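Local coordinates for protein cyclic pyranopterin monophosphate synthase 2 (Mycobacterium tuberculosis, PDB 4FDF) that probably catalyses the conversion of (8S)-3',8-cyclo-7,8-dihydroguanosine 5'-triphosphate to cyclic pyranopterin monophosphate, a step in molybdenum cofactor biosynthesis, at residues T38-G43 and T109-S114; L90-V95 and T118-E123. One frame throughout, in Å; residues are numbered along the deposited sequence.

Contact 1: residues T38-G43 and T109-S114; sequences TAVAAG and TATVRS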
loop_
_atom_site.group_PDB
_atom_site.type_symbol
_atom_site.label_atom_id
_atom_site.label_comp_id
_atom_site.label_asym_id
_atom_site.label_seq_id
_atom_site.Cartn_x
_atom_site.Cartn_y
_atom_site.Cartn_z
ATOM N N THR B 38 -0.668 -13.154 -22.072
ATOM C CA THR B 38 0.550 -13.543 -21.383
ATOM C C THR B 38 1.746 -12.691 -21.811
ATOM O O THR B 38 1.920 -12.372 -23.000
ATOM C CB THR B 38 0.836 -15.070 -21.485
ATOM O OG1 THR B 38 2.189 -15.338 -21.079
ATOM C CG2 THR B 38 0.626 -15.573 -22.891
ATOM N N ALA B 39 2.553 -12.303 -20.827
ATOM C CA ALA B 39 3.783 -11.575 -21.108
ATOM C C ALA B 39 4.951 -12.193 -20.371
ATOM O O ALA B 39 4.805 -12.681 -19.251
ATOM C CB ALA B 39 3.640 -10.108 -20.748
ATOM N N VAL B 40 6.111 -12.162 -21.018
ATOM C CA VAL B 40 7.348 -12.666 -20.450
ATOM C C VAL B 40 8.431 -11.587 -20.536
ATOM O O VAL B 40 8.674 -10.991 -21.603
ATOM C CB VAL B 40 7.833 -13.971 -21.172
ATOM C CG1 VAL B 40 9.068 -14.565 -20.471
ATOM C CG2 VAL B 40 6.717 -15.008 -21.238
ATOM N N ALA B 41 9.084 -11.352 -19.408
ATOM C CA ALA B 41 10.181 -10.403 -19.333
ATOM C C ALA B 41 11.387 -11.099 -18.710
ATOM O O ALA B 41 11.225 -12.078 -17.987
ATOM C CB ALA B 41 9.774 -9.197 -18.502
ATOM N N ALA B 42 12.585 -10.582 -18.985
ATOM C CA ALA B 42 13.814 -11.106 -18.373
ATOM C C ALA B 42 14.739 -9.991 -17.896
ATOM O O ALA B 42 14.515 -8.800 -18.183
ATOM C CB ALA B 42 14.554 -12.025 -19.351
ATOM N N GLY B 43 15.781 -10.391 -17.167
ATOM C CA GLY B 43 16.767 -9.468 -16.612
ATOM C C GLY B 43 17.894 -10.294 -16.034
ATOM O O GLY B 43 17.767 -11.515 -15.901
ATOM N N THR B 109 13.515 -14.651 -15.039
ATOM C CA THR B 109 12.439 -14.622 -16.021
ATOM C C THR B 109 11.091 -14.543 -15.298
ATOM O O THR B 109 10.803 -15.359 -14.423
ATOM C CB THR B 109 12.503 -15.863 -16.954
ATOM O OG1 THR B 109 13.848 -16.029 -17.436
ATOM C CG2 THR B 109 11.571 -15.722 -18.141
ATOM N N ALA B 110 10.271 -13.562 -15.662
ATOM C CA ALA B 110 8.922 -13.483 -15.122
ATOM C C ALA B 110 7.869 -13.723 -16.200
ATOM O O ALA B 110 7.934 -13.151 -17.288
ATOM C CB ALA B 110 8.690 -12.152 -14.414
ATOM N N THR B 111 6.917 -14.596 -15.885
ATOM C CA THR B 111 5.806 -14.926 -16.775
ATOM C C THR B 111 4.522 -14.504 -16.077
ATOM O O THR B 111 4.264 -14.913 -14.940
ATOM C CB THR B 111 5.791 -16.444 -17.117
ATOM O OG1 THR B 111 6.970 -16.762 -17.863
ATOM C CG2 THR B 111 4.567 -16.826 -17.944
ATOM N N VAL B 112 3.752 -13.647 -16.743
ATOM C CA VAL B 112 2.528 -13.088 -16.174
ATOM C C VAL B 112 1.367 -13.432 -17.091
ATOM O O VAL B 112 1.474 -13.309 -18.316
ATOM C CB VAL B 112 2.611 -11.540 -15.978
ATOM C CG1 VAL B 112 1.283 -10.981 -15.432
ATOM C CG2 VAL B 112 3.741 -11.165 -15.018
ATOM N N ARG B 113 0.268 -13.878 -16.497
ATOM C CA ARG B 113 -0.955 -14.161 -17.244
ATOM C C ARG B 113 -2.125 -13.357 -16.683
ATOM O O ARG B 113 -2.219 -13.121 -15.461
ATOM C CB ARG B 113 -1.257 -15.669 -17.263
ATOM C CG ARG B 113 -0.268 -16.491 -18.119
ATOM C CD ARG B 113 -0.218 -17.985 -17.748
ATOM N NE ARG B 113 0.031 -18.199 -16.318
ATOM C CZ ARG B 113 1.182 -18.609 -15.777
ATOM N NH1 ARG B 113 2.244 -18.891 -16.535
ATOM N NH2 ARG B 113 1.264 -18.752 -14.460
ATOM N N SER B 114 -2.998 -12.919 -17.591
ATOM C CA SER B 114 -4.167 -12.118 -17.241
ATOM C C SER B 114 -5.272 -12.171 -18.295
ATOM O O SER B 114 -5.006 -12.242 -19.500
ATOM C CB SER B 114 -3.769 -10.660 -17.023
ATOM O OG SER B 114 -4.911 -9.864 -16.759
#
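T38-G43 and T109-S114 run side by side as neighbouring antiparallel strands, their axes 4.7 Å apart at closest approach and their directions 165° from each other. Two hydrogen-bonded pairs carry the ladder. A39 and V112 exchange bonds in both directions, A39 N to V112 O and V112 N to A39 O each measuring 2.9 Å, and A41 does the same with A110. Between and beside them T38-R113, V40-T111 and A42-T109 form non-hydrogen-bonded pairs, where CA-H groups lean on the carbonyl oxygens; T38 CA, for instance, lies 3.2 Å from V112 O.

T38, V40, T109 and T111, four beta-branched residues, share one face with A42 and R113; branching at CB suits an extended backbone. V40 splits its two methyls between two threonines: CG1, anti to the backbone N (chi1 -175°), meets CG2 of T109 at 3.6 Å, while CG2 rests against T111 OG1 at 3.8 Å. T38 stands alongside R113, and across to it the arginine offers its aliphatic CG, 3.8 Å from T38 CB. The guanidinium group goes further, to salt bridges with D96 and with D28 of the second subunit.

A39, A41, A110 and V112 make up the other face, three alanines and one valine, small enough for a helix to lie close against the sheet. This is the layering of a ferredoxin-like fold: A41, A110 and V112 pack against helix 121-139, A39 and V112 also touch V120 just before it, and strand 147-156 flanks 35-46 on the edge away from 105-116.

Contact 2: residues L90-V95 and T118-E123; sequences LALTGV and TGVEME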
loop_
_atom_site.group_PDB
_atom_site.type_symbol
_atom_site.label_atom_id
_atom_site.label_comp_id
_atom_site.label_asym_id
_atom_site.label_seq_id
_atom_site.Cartn_x
_atom_site.Cartn_y
_atom_site.Cartn_z
ATOM N N LEU B 90 -4.830 -4.205 -13.183
ATOM C CA LEU B 90 -5.139 -5.400 -13.975
ATOM C C LEU B 90 -5.293 -6.654 -13.117
ATOM O O LEU B 90 -4.572 -6.838 -12.135
ATOM C CB LEU B 90 -4.081 -5.618 -15.071
ATOM C CG LEU B 90 -3.930 -4.517 -16.144
ATOM C CD1 LEU B 90 -2.780 -4.801 -17.102
ATOM C CD2 LEU B 90 -5.233 -4.308 -16.916
ATOM N N ALA B 91 -6.250 -7.504 -13.484
ATOM C CA ALA B 91 -6.490 -8.735 -12.749
ATOM C C ALA B 91 -5.531 -9.797 -13.242
ATOM O O ALA B 91 -5.646 -10.271 -14.364
ATOM C CB ALA B 91 -7.941 -9.194 -12.916
ATOM N N LEU B 92 -4.559 -10.145 -12.406
ATOM C CA LEU B 92 -3.565 -11.131 -12.798
ATOM C C LEU B 92 -4.066 -12.512 -12.419
ATOM O O LEU B 92 -4.482 -12.738 -11.280
ATOM C CB LEU B 92 -2.196 -10.828 -12.160
ATOM C CG LEU B 92 -1.657 -9.391 -12.292
ATOM C CD1 LEU B 92 -0.257 -9.276 -11.683
ATOM C CD2 LEU B 92 -1.646 -8.905 -13.744
ATOM N N THR B 93 -4.047 -13.422 -13.389
ATOM C CA THR B 93 -4.470 -14.803 -13.165
ATOM C C THR B 93 -3.321 -15.758 -12.855
ATOM O O THR B 93 -3.553 -16.897 -12.438
ATOM C CB THR B 93 -5.341 -15.355 -14.326
ATOM O OG1 THR B 93 -4.830 -14.916 -15.595
ATOM C CG2 THR B 93 -6.803 -14.893 -14.177
ATOM N N GLY B 94 -2.086 -15.297 -13.039
ATOM C CA GLY B 94 -0.915 -16.113 -12.703
ATOM C C GLY B 94 0.403 -15.383 -12.886
ATOM O O GLY B 94 0.529 -14.541 -13.779
ATOM N N VAL B 95 1.369 -15.709 -12.023
ATOM C CA VAL B 95 2.691 -15.076 -11.997
ATOM C C VAL B 95 3.760 -16.100 -11.631
ATOM O O VAL B 95 3.714 -16.689 -10.551
ATOM C CB VAL B 95 2.796 -13.916 -10.949
ATOM C CG1 VAL B 95 4.143 -13.192 -11.088
ATOM C CG2 VAL B 95 1.637 -12.918 -11.074
ATOM N N THR B 118 -5.822 -4.817 -21.502
ATOM C CA THR B 118 -4.519 -4.355 -22.002
ATOM C C THR B 118 -3.420 -5.357 -21.643
ATOM O O THR B 118 -3.625 -6.221 -20.789
ATOM C CB THR B 118 -4.166 -2.892 -21.537
ATOM O OG1 THR B 118 -2.767 -2.645 -21.716
ATOM C CG2 THR B 118 -4.509 -2.653 -20.082
ATOM N N GLY B 119 -2.270 -5.246 -22.315
ATOM C CA GLY B 119 -1.139 -6.158 -22.110
ATOM C C GLY B 119 -0.571 -6.104 -20.702
ATOM O O GLY B 119 -0.747 -5.105 -19.998
ATOM N N VAL B 120 0.114 -7.180 -20.305
ATOM C CA VAL B 120 0.654 -7.325 -18.947
ATOM C C VAL B 120 2.191 -7.313 -18.873
ATOM O O VAL B 120 2.786 -7.855 -17.930
ATOM C CB VAL B 120 0.074 -8.586 -18.208
ATOM C CG1 VAL B 120 -1.419 -8.425 -17.985
ATOM C CG2 VAL B 120 0.377 -9.891 -18.962
ATOM N N GLU B 121 2.821 -6.664 -19.854
ATOM C CA GLU B 121 4.276 -6.576 -19.897
ATOM C C GLU B 121 4.865 -5.719 -18.771
ATOM O O GLU B 121 5.993 -5.960 -18.348
ATOM C CB GLU B 121 4.783 -6.140 -21.279
ATOM C CG GLU B 121 4.438 -4.712 -21.708
ATOM C CD GLU B 121 3.118 -4.586 -22.458
ATOM O OE1 GLU B 121 3.007 -3.660 -23.285
ATOM O OE2 GLU B 121 2.186 -5.381 -22.216
ATOM N N MET B 122 4.106 -4.750 -18.266
ATOM C CA MET B 122 4.593 -3.914 -17.167
ATOM C C MET B 122 4.786 -4.687 -15.871
ATOM O O MET B 122 5.801 -4.516 -15.172
ATOM C CB MET B 122 3.694 -2.690 -16.937
ATOM C CG MET B 122 3.807 -1.595 -18.021
ATOM S SD MET B 122 5.500 -1.181 -18.557
ATOM C CE MET B 122 6.343 -0.905 -16.987
ATOM N N GLU B 123 3.818 -5.535 -15.552
ATOM C CA GLU B 123 3.901 -6.364 -14.359
ATOM C C GLU B 123 5.030 -7.381 -14.472
ATOM O O GLU B 123 5.743 -7.612 -13.494
ATOM C CB GLU B 123 2.560 -7.038 -14.012
ATOM C CG GLU B 123 1.486 -7.003 -15.093
ATOM C CD GLU B 123 0.855 -5.629 -15.322
ATOM O OE1 GLU B 123 0.366 -5.001 -14.354
ATOM O OE2 GLU B 123 0.838 -5.184 -16.485
HETATM O O HOH W 1 -1.750 -5.011 -12.154
#
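L90 reaches across to the turn before helix 121-139 and spreads its two methyls over it. L90 CD2 meets the methyl CG2 of T118 at 3.6 Å, the two side chains crossing at about a right angle. The other methyl has several neighbours, and L90 CD1 lies 3.6 Å from G119 O. V120 CG1 is 4.0 Å from L90 CD1. On the carboxylate of E123, OE2 comes to 3.7 Å from L90 CD1. A leucine fits here because its forked end can touch the turn and the first part of the helix together. With CG beside the backbone N (chi1 -62°) and the chain then extended, that fork is carried out toward the turn.

L92 lies deeper, its CD2 packed on the aliphatic CG of E123 at 3.9 Å and, more distantly, on V120 CG1. Its other neighbours include V112 of strand 105-116 and Q89 of the second subunit. V120 occupies the N-cap position of helix 121-139 and points its side chain toward the two leucines, also meeting V112 and S114; a compact valine suits a place where helix start and sheet come together. At T93 the other segment turns a corner: T93 and G94 both face R113, a classic beta bulge where the chain turns into the strand that continues through V95.

E123 is predicted to bind substrate together with M122, and the predicted binding residue H88 lies close to L90. An unusual chi1 of 13°, nearly eclipsing CG with the backbone N, sets E123 CG beside L92, and the bend at chi2 (-72°) then turns the carboxylate toward L90. A water donates a hydrogen bond to E123 OE1 at 3.1 Å and accepts a weak one from L90 N.

Overall arrangement
From the N terminus, segment 38-43 comes first, and its partner follows after 65 residues: contact 1 closes this loop, which holds helices 49-57 and 65-83 and strand 92-101. Within it lies 90-95, the first segment of contact 2, whose second segment, 118-123, follows 109-114, so the contacts cross along the chain. Contact 2 closes a loop of 22 residues, mostly the hairpin of strands 92-101 and 105-116. Contact 1 joins two inner strands of the antiparallel sheet, whereas contact 2 ties the residues leading into strand 92-101, outermost within this chain, to the start of helix 121-139. Their centres are 8 Å apart, and they meet where S114 approaches A91 and V120, beside the predicted substrate site.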